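Local structure of ribosomal RNA small subunit methyltransferase E (Legionella pneumophila, 5O95) at residues Glu93-Leu105 and Lys130-Gln144. The protein probably methylates the N3 position of uridine 1498 in 16S rRNA of the assembled small ribosomal subunit, using S-adenosyl-L-methionine as methyl donor. Numbering follows the deposited sequence.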
loop_
_atom_site.group_PDB
_atom_site.type_symbol
_atom_site.label_atom_id
_atom_site.label_comp_id
_atom_site.label_asym_id
_atom_site.label_seq_id
_atom_site.Cartn_x
_atom_site.Cartn_y
_atom_site.Cartn_z
ATOM N N GLU B 93 13.366 5.529 -1.403
ATOM C CA GLU B 93 12.411 6.272 -0.588
ATOM C C GLU B 93 11.276 5.380 -0.084
ATOM O O GLU B 93 10.167 5.846 0.197
ATOM C CB GLU B 93 11.901 7.508 -1.325
ATOM C CG GLU B 93 12.963 8.589 -1.484
ATOM C CD GLU B 93 12.376 9.938 -1.856
ATOM O OE1 GLU B 93 11.340 9.969 -2.554
ATOM O OE2 GLU B 93 12.944 10.967 -1.439
ATOM N N ARG B 94 11.561 4.090 0.083
ATOM C CA ARG B 94 10.543 3.167 0.575
ATOM C C ARG B 94 10.092 3.533 1.984
ATOM O O ARG B 94 8.901 3.419 2.313
ATOM C CB ARG B 94 11.094 1.736 0.521
ATOM C CG ARG B 94 11.357 1.239 -0.887
ATOM C CD ARG B 94 12.379 0.116 -0.896
ATOM N NE ARG B 94 12.532 -0.485 -2.225
ATOM C CZ ARG B 94 13.261 0.041 -3.203
ATOM N NH1 ARG B 94 13.339 -0.573 -4.379
ATOM N NH2 ARG B 94 13.910 1.185 -3.008
ATOM N N MET B 95 11.013 4.024 2.822
ATOM C CA MET B 95 10.621 4.346 4.189
ATOM C C MET B 95 9.649 5.505 4.208
ATOM O O MET B 95 8.721 5.527 5.025
ATOM C CB MET B 95 11.839 4.695 5.033
ATOM C CG MET B 95 11.531 4.849 6.510
ATOM S SD MET B 95 10.953 3.319 7.288
ATOM C CE MET B 95 12.482 2.788 8.073
ATOM N N GLU B 96 9.823 6.463 3.296
ATOM C CA GLU B 96 8.910 7.607 3.276
ATOM C C GLU B 96 7.490 7.146 2.980
ATOM O O GLU B 96 6.527 7.645 3.569
ATOM C CB GLU B 96 9.392 8.620 2.239
ATOM C CG GLU B 96 10.635 9.449 2.668
ATOM C CD GLU B 96 11.960 8.688 2.780
ATOM O OE1 GLU B 96 12.107 7.565 2.250
ATOM O OE2 GLU B 96 12.897 9.249 3.393
ATOM N N MET B 97 7.344 6.159 2.108
ATOM C CA MET B 97 6.029 5.597 1.827
ATOM C C MET B 97 5.469 4.890 3.052
ATOM O O MET B 97 4.289 5.071 3.398
ATOM C CB MET B 97 6.170 4.633 0.641
ATOM C CG MET B 97 4.907 4.425 -0.141
ATOM S SD MET B 97 4.602 2.675 -0.280
ATOM C CE MET B 97 4.271 2.314 1.426
ATOM N N VAL B 98 6.306 4.116 3.747
ATOM C CA VAL B 98 5.862 3.398 4.938
ATOM C C VAL B 98 5.419 4.368 6.021
ATOM O O VAL B 98 4.428 4.122 6.708
ATOM C CB VAL B 98 6.960 2.455 5.454
ATOM C CG1 VAL B 98 6.578 1.868 6.788
ATOM C CG2 VAL B 98 7.206 1.332 4.441
ATOM N N MET B 99 6.190 5.442 6.239
ATOM C CA MET B 99 5.792 6.456 7.208
ATOM C C MET B 99 4.403 6.990 6.895
ATOM O O MET B 99 3.559 7.121 7.793
ATOM C CB MET B 99 6.806 7.603 7.209
ATOM C CG MET B 99 8.185 7.219 7.741
ATOM S SD MET B 99 8.168 6.896 9.512
ATOM C CE MET B 99 9.748 6.040 9.688
ATOM N N GLN B 100 4.155 7.361 5.637
ATOM C CA GLN B 100 2.859 7.956 5.295
ATOM C C GLN B 100 1.726 6.948 5.452
ATOM O O GLN B 100 0.705 7.227 6.102
ATOM C CB GLN B 100 2.906 8.509 3.870
ATOM C CG GLN B 100 1.565 9.023 3.384
ATOM C CD GLN B 100 1.610 9.521 1.961
ATOM O OE1 GLN B 100 1.370 8.763 1.021
ATOM N NE2 GLN B 100 1.914 10.805 1.790
ATOM N N LYS B 101 1.882 5.768 4.868
ATOM C CA LYS B 101 0.782 4.824 4.845
ATOM C C LYS B 101 0.558 4.148 6.194
ATOM O O LYS B 101 -0.583 3.759 6.485
ATOM C CB LYS B 101 1.019 3.821 3.713
ATOM C CG LYS B 101 0.980 4.552 2.337
ATOM C CD LYS B 101 0.750 3.676 1.149
ATOM C CE LYS B 101 0.696 4.560 -0.097
ATOM N NZ LYS B 101 -0.103 5.807 0.138
ATOM N N SER B 102 1.604 3.968 7.009
ATOM C CA SER B 102 1.372 3.355 8.310
ATOM C C SER B 102 0.576 4.300 9.203
ATOM O O SER B 102 -0.289 3.861 9.967
ATOM C CB SER B 102 2.679 2.922 8.963
ATOM O OG SER B 102 3.483 4.038 9.295
ATOM N N ALA B 103 0.836 5.604 9.081
ATOM C CA ALA B 103 0.013 6.597 9.760
ATOM C C ALA B 103 -1.458 6.509 9.333
ATOM O O ALA B 103 -2.366 6.548 10.178
ATOM C CB ALA B 103 0.601 7.997 9.533
ATOM N N GLU B 104 -1.720 6.409 8.027
ATOM C CA GLU B 104 -3.100 6.245 7.547
ATOM C C GLU B 104 -3.739 4.989 8.112
ATOM O O GLU B 104 -4.955 4.968 8.379
ATOM C CB GLU B 104 -3.146 6.159 6.015
ATOM C CG GLU B 104 -2.727 7.410 5.296
ATOM C CD GLU B 104 -2.660 7.220 3.778
ATOM O OE1 GLU B 104 -3.609 6.671 3.187
ATOM O OE2 GLU B 104 -1.648 7.632 3.178
ATOM N N LEU B 105 -2.947 3.906 8.255
ATOM C CA LEU B 105 -3.456 2.650 8.787
ATOM C C LEU B 105 -3.506 2.632 10.301
ATOM O O LEU B 105 -3.728 1.569 10.885
ATOM C CB LEU B 105 -2.643 1.453 8.243
ATOM C CG LEU B 105 -3.212 0.786 7.002
ATOM C CD1 LEU B 105 -4.597 0.190 7.328
ATOM C CD2 LEU B 105 -3.358 1.774 5.879
ATOM N N LYS B 130 16.689 12.665 8.326
ATOM C CA LYS B 130 15.620 11.730 7.970
ATOM C C LYS B 130 14.531 11.696 9.031
ATOM O O LYS B 130 13.342 11.668 8.704
ATOM C CB LYS B 130 16.201 10.334 7.745
ATOM C CG LYS B 130 16.895 10.170 6.416
ATOM C CD LYS B 130 15.863 10.229 5.307
ATOM C CE LYS B 130 16.441 9.703 4.009
ATOM N NZ LYS B 130 15.559 10.108 2.880
ATOM N N MET B 131 14.916 11.720 10.309
ATOM C CA MET B 131 13.916 11.694 11.376
ATOM C C MET B 131 13.033 12.941 11.347
ATOM O O MET B 131 11.815 12.854 11.580
ATOM C CB MET B 131 14.599 11.523 12.732
ATOM C CG MET B 131 15.303 10.164 12.917
ATOM S SD MET B 131 14.038 8.889 13.132
ATOM C CE MET B 131 13.311 9.356 14.720
ATOM N N HIS B 132 13.622 14.103 11.043
ATOM C CA HIS B 132 12.828 15.328 10.899
ATOM C C HIS B 132 11.853 15.200 9.737
ATOM O O HIS B 132 10.652 15.486 9.873
ATOM C CB HIS B 132 13.762 16.524 10.675
ATOM C CG HIS B 132 13.043 17.835 10.581
ATOM N ND1 HIS B 132 12.667 18.555 11.696
ATOM C CD2 HIS B 132 12.631 18.558 9.511
ATOM C CE1 HIS B 132 12.042 19.658 11.318
ATOM N NE2 HIS B 132 12.009 19.685 9.997
ATOM N N GLN B 133 12.349 14.702 8.593
ATOM C CA GLN B 133 11.519 14.576 7.406
ATOM C C GLN B 133 10.430 13.539 7.613
ATOM O O GLN B 133 9.291 13.744 7.186
ATOM C CB GLN B 133 12.385 14.184 6.210
ATOM C CG GLN B 133 13.373 15.259 5.833
ATOM C CD GLN B 133 14.453 14.750 4.899
ATOM O OE1 GLN B 133 14.334 13.664 4.325
ATOM N NE2 GLN B 133 15.519 15.529 4.749
ATOM N N TRP B 134 10.767 12.425 8.272
ATOM C CA TRP B 134 9.786 11.372 8.515
ATOM C C TRP B 134 8.708 11.831 9.477
ATOM O O TRP B 134 7.526 11.495 9.292
ATOM C CB TRP B 134 10.461 10.123 9.070
ATOM C CG TRP B 134 11.344 9.448 8.086
ATOM C CD1 TRP B 134 11.306 9.572 6.722
ATOM C CD2 TRP B 134 12.418 8.558 8.385
ATOM N NE1 TRP B 134 12.291 8.794 6.152
ATOM C CE2 TRP B 134 12.987 8.164 7.153
ATOM C CE3 TRP B 134 12.949 8.045 9.572
ATOM C CZ2 TRP B 134 14.075 7.288 7.075
ATOM C CZ3 TRP B 134 14.042 7.171 9.494
ATOM C CH2 TRP B 134 14.578 6.797 8.250
ATOM N N LEU B 135 9.081 12.599 10.510
ATOM C CA LEU B 135 8.048 13.162 11.392
ATOM C C LEU B 135 7.108 14.050 10.604
ATOM O O LEU B 135 5.884 13.988 10.797
ATOM C CB LEU B 135 8.651 13.965 12.553
ATOM C CG LEU B 135 7.586 14.622 13.455
ATOM C CD1 LEU B 135 6.836 13.558 14.224
ATOM C CD2 LEU B 135 8.248 15.620 14.398
ATOM N N ASN B 136 7.652 14.881 9.715
ATOM C CA ASN B 136 6.782 15.758 8.941
ATOM C C ASN B 136 5.874 14.969 7.998
ATOM O O ASN B 136 4.728 15.355 7.788
ATOM C CB ASN B 136 7.571 16.887 8.266
ATOM C CG ASN B 136 7.980 17.983 9.256
ATOM O OD1 ASN B 136 7.374 18.108 10.322
ATOM N ND2 ASN B 136 8.981 18.779 8.901
ATOM N N ILE B 137 6.349 13.845 7.453
ATOM C CA ILE B 137 5.483 13.005 6.622
ATOM C C ILE B 137 4.350 12.408 7.442
ATOM O O ILE B 137 3.201 12.330 6.980
ATOM C CB ILE B 137 6.338 11.921 5.956
ATOM C CG1 ILE B 137 7.197 12.575 4.902
ATOM C CG2 ILE B 137 5.466 10.821 5.343
ATOM C CD1 ILE B 137 8.334 11.669 4.404
ATOM N N ILE B 138 4.653 11.960 8.663
ATOM C CA ILE B 138 3.615 11.411 9.528
ATOM C C ILE B 138 2.589 12.479 9.869
ATOM O O ILE B 138 1.376 12.239 9.814
ATOM C CB ILE B 138 4.251 10.809 10.785
ATOM C CG1 ILE B 138 5.096 9.579 10.407
ATOM C CG2 ILE B 138 3.211 10.522 11.832
ATOM C CD1 ILE B 138 5.963 9.120 11.546
ATOM N N ILE B 139 3.060 13.685 10.206
ATOM C CA ILE B 139 2.119 14.766 10.528
ATOM C C ILE B 139 1.230 15.072 9.329
ATOM O O ILE B 139 -0.003 15.200 9.457
ATOM C CB ILE B 139 2.878 16.013 11.008
ATOM C CG1 ILE B 139 3.401 15.776 12.419
ATOM C CG2 ILE B 139 1.922 17.213 11.083
ATOM C CD1 ILE B 139 4.483 16.790 12.877
ATOM N N GLY B 140 1.838 15.149 8.139
ATOM C CA GLY B 140 1.068 15.386 6.934
ATOM C C GLY B 140 0.035 14.301 6.702
ATOM O O GLY B 140 -1.089 14.578 6.281
ATOM N N ALA B 141 0.401 13.048 6.984
ATOM C CA ALA B 141 -0.539 11.946 6.786
ATOM C C ALA B 141 -1.688 12.003 7.792
ATOM O O ALA B 141 -2.829 11.653 7.462
ATOM C CB ALA B 141 0.201 10.603 6.861
ATOM N N CYS B 142 -1.415 12.463 9.015
ATOM C CA CYS B 142 -2.506 12.657 9.965
ATOM C C CYS B 142 -3.414 13.788 9.526
ATOM O O CYS B 142 -4.636 13.698 9.692
ATOM C CB CYS B 142 -1.965 12.937 11.371
ATOM S SG CYS B 142 -1.102 11.499 12.091
ATOM N N GLU B 143 -2.836 14.856 8.964
ATOM C CA GLU B 143 -3.674 15.914 8.403
ATOM C C GLU B 143 -4.590 15.355 7.333
ATOM O O GLU B 143 -5.787 15.653 7.308
ATOM C CB GLU B 143 -2.815 17.044 7.838
ATOM C CG GLU B 143 -2.028 17.762 8.923
ATOM C CD GLU B 143 -1.029 18.757 8.403
ATOM O OE1 GLU B 143 -0.537 18.600 7.249
ATOM O OE2 GLU B 143 -0.699 19.697 9.174
ATOM N N GLN B 144 -4.052 14.489 6.455
ATOM C CA GLN B 144 -4.837 13.939 5.351
ATOM C C GLN B 144 -5.889 12.926 5.814
ATOM O O GLN B 144 -7.016 12.923 5.312
ATOM C CB GLN B 144 -3.880 13.282 4.341
ATOM C CG GLN B 144 -4.583 12.481 3.206
ATOM C CD GLN B 144 -4.956 11.041 3.590
ATOM O OE1 GLN B 144 -4.215 10.353 4.288
ATOM N NE2 GLN B 144 -6.122 10.601 3.148
HETATM O O HOH W 1 12.449 12.253 3.448
HETATM O O HOH W 2 14.789 6.808 3.179
HETATM O O HOH W 3 2.554 12.788 4.318
HETATM O O HOH W 4 -1.551 10.334 3.767
#
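Glu96 OE2 takes two direct bonds from the neighbouring helix. Trp134 NE1 donates to Glu96 OE2 at 2.9 Å, with the acceptor close to the indole plane. Lys130 NZ forms a salt bridge to Glu96 OE2 at 2.8 Å, on its syn side. The two donors come from opposite faces of the carboxylate. The Glu96 chain bends at chi2 (69°), which carries the carboxylate across to them. A water also donates to Glu96 OE2.

Two methionines approach the Trp134 ring from the same side. Met95 CG lies over the face and makes a CH-pi contact, 3.9 Å from the centroid of the six-membered ring. Met99 approaches obliquely, with its CE 3.8 Å from Trp134 CE3. Lys130 O lies over the opposite face.

Further along, Ile137 CD1 packs on Glu96 CG, and Met99 SD meets Ile138 CD1 at 3.7 Å. The helices come closest in backbone at Gln100 and Ala141. There Ala141 CB touches Ala103 CB at 3.8 Å; these small side chains suit an axis separation of 8.2 Å. At the far end a water donates to both Glu104 OE2 and Gln144 OE1. Glu104 OE1 and Gln144 NE2 bind Thr229 and Val224 O of the second subunit.

Helices 94-104 and 124-145 run roughly parallel, 35° apart, in the SPOUT-family methyltransferase domain. Ile110 of strand 109-114 touches Met99 and Ile138. The paired bonds at OE2 fix the carboxylate against the indole edge, and the nearby lysine probably favours its ionised form.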